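Local structure of p-nitrophenyl phosphatase (Pho2) (Archaeoglobus fulgidus, 3QGM) at residues P188-M193 / G221-A226; A118-V123 / G144-A149. The protein probably acts as a phosphatase of the haloacid dehalogenase (HAD) superfamily that depends on a bound metal ion, with calcium held in its metal site here. All coordinates share one frame; numbering follows the deposited sequence.

Interaction 1 (P188-M193 / G221-A226); sequences PSEVIM and GKAIGA
In the HAD-like core of the chain, the first turn of helix 190-200 lies against the C-terminal part of helix 214-224, with Met193 pointing toward Ile224 and the end of Glu190 reaching Ala223. Both helix ends here are closed off. Ser189 is the N-cap of the first, its OG accepting from Val191 N at 3.2 Å, while Gly225, with a positive phi, forms a Schellman motif after the second, and Ala226 N bonds back to Gly221 O at 2.9 Å.

The closest touch is aliphatic: Met193 CB sits 3.7 Å from Ile224 CG2. With chi1 at 44°, Ile224 CG1 lies between its backbone N and carbonyl carbon, and CG2 beside the N; both branches then meet Met193 CB, CG1 at 4.1 Å. Beyond CG the chain of Met193, modelled as selenomethionine, bends at chi2 and chi3, and its CE turns back toward Gly221 and Ile224; the side chain also packs on Val209 and Ala220. Nearer the surface, Glu190 lays its chain alongside Ala223. Its CG is 3.9 Å from Ala223 CB, and a bend at chi2 (106°) folds the carboxylate back, leaving OE2 4.0 Å from the same methyl. With an alanine at Glu190, the Ala223 methyl would probably lose its main partner across the contact, opening a gap at its partly exposed edge.

The join is mainly van der Waals packing, with no polar bond between the segments, so the helix ends meet by shape rather than by bonding. The acidic group of Glu190, standing in the first turn of its helix, is likely to be favoured by the helix dipole.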
loop_
_atom_site.group_PDB
_atom_site.type_symbol
_atom_site.label_atom_id
_atom_site.label_comp_id
_atom_site.label_asym_id
_atom_site.label_seq_id
_atom_site.Cartn_x
_atom_site.Cartn_y
_atom_site.Cartn_z
ATOM N N PRO A 188 1.232 -12.230 14.762
ATOM C CA PRO A 188 1.910 -12.729 15.992
ATOM C C PRO A 188 2.067 -11.739 17.152
ATOM O O PRO A 188 2.776 -12.033 18.141
ATOM C CB PRO A 188 3.281 -13.163 15.468
ATOM C CG PRO A 188 3.558 -12.186 14.356
ATOM C CD PRO A 188 2.197 -11.975 13.680
ATOM N N SER A 189 1.387 -10.600 17.077
ATOM C CA SER A 189 1.475 -9.648 18.161
ATOM C C SER A 189 1.195 -10.256 19.552
ATOM O O SER A 189 0.365 -11.164 19.698
ATOM C CB SER A 189 0.546 -8.504 17.946
ATOM O OG SER A 189 0.702 -7.597 18.991
ATOM N N GLU A 190 1.910 -9.757 20.566
ATOM C CA GLU A 190 1.720 -10.210 21.951
ATOM C C GLU A 190 0.427 -9.681 22.509
ATOM O O GLU A 190 -0.101 -10.212 23.480
ATOM C CB GLU A 190 2.872 -9.727 22.867
ATOM C CG GLU A 190 4.172 -10.422 22.587
ATOM C CD GLU A 190 5.182 -9.548 21.842
ATOM O OE1 GLU A 190 4.782 -8.858 20.855
ATOM O OE2 GLU A 190 6.381 -9.569 22.241
ATOM N N VAL A 191 -0.092 -8.621 21.904
ATOM C CA VAL A 191 -1.357 -8.069 22.360
ATOM C C VAL A 191 -2.484 -9.136 22.414
ATOM O O VAL A 191 -3.031 -9.373 23.490
ATOM C CB VAL A 191 -1.745 -6.805 21.546
ATOM C CG1 VAL A 191 -3.033 -6.280 22.038
ATOM C CG2 VAL A 191 -0.636 -5.726 21.690
ATOM N N ILE A 192 -2.848 -9.780 21.293
ATOM C CA ILE A 192 -3.933 -10.788 21.350
ATOM C C ILE A 192 -3.529 -12.009 22.220
ATOM O O ILE A 192 -4.360 -12.544 23.005
ATOM C CB ILE A 192 -4.428 -11.195 19.950
ATOM C CG1 ILE A 192 -5.742 -11.974 20.042
ATOM C CG2 ILE A 192 -3.353 -11.967 19.203
ATOM C CD1 ILE A 192 -6.466 -12.080 18.716
HETATM N N MSE A 193 -2.252 -12.348 22.186
HETATM C CA MSE A 193 -1.734 -13.486 22.922
HETATM C C MSE A 193 -1.794 -13.329 24.473
HETATM O O MSE A 193 -2.190 -14.265 25.188
HETATM C CB MSE A 193 -0.311 -13.816 22.418
HETATM C CG MSE A 193 -0.327 -14.214 20.921
HETATM SE SE MSE A 193 -1.552 -15.681 20.405
HETATM C CE MSE A 193 -0.617 -17.245 21.130
ATOM N N GLY A 221 3.559 -17.936 19.531
ATOM C CA GLY A 221 3.948 -18.728 20.682
ATOM C C GLY A 221 5.336 -18.402 21.253
ATOM O O GLY A 221 5.513 -18.319 22.472
ATOM N N LYS A 222 6.315 -18.204 20.388
ATOM C CA LYS A 222 7.654 -17.843 20.859
ATOM C C LYS A 222 7.635 -16.522 21.629
ATOM O O LYS A 222 8.311 -16.379 22.653
ATOM C CB LYS A 222 8.617 -17.735 19.692
ATOM C CG LYS A 222 8.738 -18.999 18.884
ATOM C CD LYS A 222 9.978 -19.731 19.189
ATOM C CE LYS A 222 10.099 -21.008 18.369
ATOM N NZ LYS A 222 10.924 -21.992 19.159
ATOM N N ALA A 223 6.824 -15.585 21.160
ATOM C CA ALA A 223 6.820 -14.258 21.726
ATOM C C ALA A 223 6.271 -14.225 23.154
ATOM O O ALA A 223 6.737 -13.408 23.959
ATOM C CB ALA A 223 6.053 -13.298 20.817
ATOM N N ILE A 224 5.326 -15.108 23.493
ATOM C CA ILE A 224 4.822 -15.167 24.879
ATOM C C ILE A 224 5.513 -16.284 25.696
ATOM O O ILE A 224 5.209 -16.482 26.870
ATOM C CB ILE A 224 3.242 -15.242 24.990
ATOM C CG1 ILE A 224 2.603 -16.213 24.014
ATOM C CG2 ILE A 224 2.597 -13.898 24.667
ATOM C CD1 ILE A 224 3.071 -17.529 24.080
ATOM N N GLY A 225 6.488 -16.954 25.093
ATOM C CA GLY A 225 7.217 -18.005 25.784
ATOM C C GLY A 225 6.386 -19.256 26.011
ATOM O O GLY A 225 6.592 -19.950 26.985
ATOM N N ALA A 226 5.444 -19.537 25.101
ATOM C CA ALA A 226 4.664 -20.773 25.142
ATOM C C ALA A 226 5.159 -21.743 24.084
ATOM O O ALA A 226 5.498 -21.334 22.960
ATOM C CB ALA A 226 3.189 -20.461 24.892
#

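Interaction 2 (A118-V123 / G144-A149)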
loop_
_atom_site.group_PDB
_atom_site.type_symbol
_atom_site.label_atom_id
_atom_site.label_comp_id
_atom_site.label_asym_id
_atom_site.label_seq_id
_atom_site.Cartn_x
_atom_site.Cartn_y
_atom_site.Cartn_z
ATOM N N ALA A 118 -11.989 11.624 14.698
ATOM C CA ALA A 118 -11.512 10.445 15.419
ATOM C C ALA A 118 -10.343 10.727 16.343
ATOM O O ALA A 118 -9.463 11.493 15.981
ATOM C CB ALA A 118 -11.102 9.353 14.414
ATOM N N GLU A 119 -10.321 10.079 17.506
ATOM C CA GLU A 119 -9.110 9.952 18.310
ATOM C C GLU A 119 -8.311 8.691 17.956
ATOM O O GLU A 119 -7.138 8.611 18.267
ATOM C CB GLU A 119 -9.423 9.870 19.802
ATOM C CG GLU A 119 -10.672 10.609 20.244
ATOM C CD GLU A 119 -11.112 10.139 21.630
ATOM O OE1 GLU A 119 -10.184 9.928 22.458
ATOM O OE2 GLU A 119 -12.334 9.953 21.865
ATOM N N TYR A 120 -8.964 7.688 17.366
ATOM C CA TYR A 120 -8.287 6.464 16.954
ATOM C C TYR A 120 -8.574 6.172 15.488
ATOM O O TYR A 120 -9.734 6.275 15.030
ATOM C CB TYR A 120 -8.757 5.261 17.774
ATOM C CG TYR A 120 -8.227 5.153 19.204
ATOM C CD1 TYR A 120 -8.706 5.986 20.214
ATOM C CD2 TYR A 120 -7.229 4.211 19.537
ATOM C CE1 TYR A 120 -8.194 5.895 21.526
ATOM C CE2 TYR A 120 -6.712 4.124 20.846
ATOM C CZ TYR A 120 -7.220 4.963 21.823
ATOM O OH TYR A 120 -6.758 4.846 23.092
ATOM N N LEU A 121 -7.516 5.773 14.781
ATOM C CA LEU A 121 -7.623 5.159 13.491
ATOM C C LEU A 121 -7.523 3.649 13.674
ATOM O O LEU A 121 -6.545 3.160 14.209
ATOM C CB LEU A 121 -6.485 5.694 12.557
ATOM C CG LEU A 121 -6.250 4.975 11.219
ATOM C CD1 LEU A 121 -7.547 4.979 10.350
ATOM C CD2 LEU A 121 -4.955 5.590 10.463
ATOM N N VAL A 122 -8.530 2.921 13.207
ATOM C CA VAL A 122 -8.624 1.482 13.330
ATOM C C VAL A 122 -8.621 0.862 11.924
ATOM O O VAL A 122 -9.515 1.083 11.124
ATOM C CB VAL A 122 -9.893 1.084 14.125
ATOM C CG1 VAL A 122 -9.946 -0.401 14.388
ATOM C CG2 VAL A 122 -9.924 1.859 15.444
ATOM N N VAL A 123 -7.544 0.166 11.601
ATOM C CA VAL A 123 -7.357 -0.331 10.261
ATOM C C VAL A 123 -7.696 -1.797 10.294
ATOM O O VAL A 123 -7.129 -2.535 11.049
ATOM C CB VAL A 123 -5.896 -0.100 9.810
ATOM C CG1 VAL A 123 -5.547 -1.044 8.693
ATOM C CG2 VAL A 123 -5.680 1.379 9.393
ATOM N N GLY A 144 -2.004 12.251 12.904
ATOM C CA GLY A 144 -1.133 11.733 13.955
ATOM C C GLY A 144 -1.866 11.085 15.105
ATOM O O GLY A 144 -1.264 10.771 16.130
ATOM N N ILE A 145 -3.153 10.812 14.901
ATOM C CA ILE A 145 -3.936 10.083 15.891
ATOM C C ILE A 145 -3.446 8.653 16.075
ATOM O O ILE A 145 -2.748 8.088 15.249
ATOM C CB ILE A 145 -5.467 10.168 15.599
ATOM C CG1 ILE A 145 -5.882 9.380 14.346
ATOM C CG2 ILE A 145 -5.880 11.665 15.417
ATOM C CD1 ILE A 145 -7.415 9.386 14.070
ATOM N N ARG A 146 -3.770 8.103 17.225
ATOM C CA ARG A 146 -3.339 6.785 17.619
ATOM C C ARG A 146 -3.897 5.789 16.603
ATOM O O ARG A 146 -5.041 5.876 16.212
ATOM C CB ARG A 146 -3.877 6.499 19.033
ATOM C CG ARG A 146 -3.557 5.125 19.590
ATOM C CD ARG A 146 -3.237 5.292 21.109
ATOM N NE ARG A 146 -2.969 4.037 21.791
ATOM C CZ ARG A 146 -1.761 3.470 21.879
ATOM N NH1 ARG A 146 -0.691 4.036 21.330
ATOM N NH2 ARG A 146 -1.631 2.316 22.536
ATOM N N TYR A 147 -3.086 4.819 16.235
ATOM C CA TYR A 147 -3.307 4.034 15.053
ATOM C C TYR A 147 -3.188 2.562 15.435
ATOM O O TYR A 147 -2.120 2.071 15.779
ATOM C CB TYR A 147 -2.300 4.520 13.987
ATOM C CG TYR A 147 -2.108 3.686 12.739
ATOM C CD1 TYR A 147 -3.011 2.695 12.356
ATOM C CD2 TYR A 147 -1.021 3.939 11.921
ATOM C CE1 TYR A 147 -2.800 1.941 11.198
ATOM C CE2 TYR A 147 -0.791 3.192 10.765
ATOM C CZ TYR A 147 -1.685 2.205 10.398
ATOM O OH TYR A 147 -1.409 1.469 9.272
ATOM N N ILE A 148 -4.323 1.872 15.391
ATOM C CA ILE A 148 -4.386 0.472 15.697
ATOM C C ILE A 148 -4.755 -0.352 14.462
ATOM O O ILE A 148 -5.657 0.008 13.693
ATOM C CB ILE A 148 -5.469 0.186 16.759
ATOM C CG1 ILE A 148 -5.427 1.265 17.845
ATOM C CG2 ILE A 148 -5.207 -1.207 17.355
ATOM C CD1 ILE A 148 -4.237 1.145 18.750
ATOM N N ALA A 149 -4.111 -1.479 14.306
ATOM C CA ALA A 149 -4.495 -2.418 13.249
ATOM C C ALA A 149 -4.960 -3.737 13.884
ATOM O O ALA A 149 -4.412 -4.204 14.873
ATOM C CB ALA A 149 -3.349 -2.652 12.273
HETATM O O HOH W 1 -4.826 9.906 19.171
#
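Leu121 and Tyr147 pair at the middle of two parallel strands, 120-123 and 146-149, which helix 131-143 links into a beta-alpha-beta crossover. Leu121 grips the neighbouring strand from both its polar atoms: its N donates to Arg146 O at 2.9 Å and its O accepts from Ile148 N at 2.8 Å. Val123 N then reaches Ile148 O, and all three bonds are nearly straight.

Packing is tight on the sheet face carrying Leu121, Val123, Tyr147 and Ala149. Leu121 CD2 sits over one face of the Tyr147 ring in a CH-pi contact, 4.2 Å from the centroid, while Val123 CG2 presses against CE1 of that ring at 3.4 Å. Ile170 and Leu173 of helix 167-177 close in on the ring too. Just before the strands begin, Ile145 CD1 packs on Ala118 CB at 3.7 Å. The Tyr120 ring, on the other sheet face, is also buried, with Arg146 CB over one side and Ile148 CG1 at its edge. Arg146 CG, anti to the backbone N (chi1 178°), comes 3.5 Å from Tyr120 CE2.

The loose side is at Glu119 and Arg146, both partly exposed. Glu119 O and Arg146 N do not bond directly; a water bridges them, donating to Glu119 O at 2.8 Å and accepting from Arg146 N.

Tyr120 OH and Arg146 NH2 both end on Glu87, by a hydrogen bond and a salt bridge. One carboxylate thus ties neighbouring strands to helix 76-87, and probably helps keep the tyrosine and arginine aligned where water replaces the direct backbone bond.

Overall arrangement
Coming from the N terminus, the chain reaches interaction 2 first: strand 120-123 leads through helix 131-143 and returns as strand 146-149, closing a loop of 20 residues within the five-stranded parallel sheet, probably the cap domain. Only later does interaction 1 close a second loop, of 27 residues, in which strand 207-211 of the six-stranded core sheet lies between helices 190-200 and 214-224. The two loops follow in series, neither nested nor crossed. Their centres are 22 Å apart and their nearest atoms about 7 Å. Helix 76-87 touches both: Phe83 and Ala79 meet Val191 and Ile192, while Thr80 and Ile84 meet Val122.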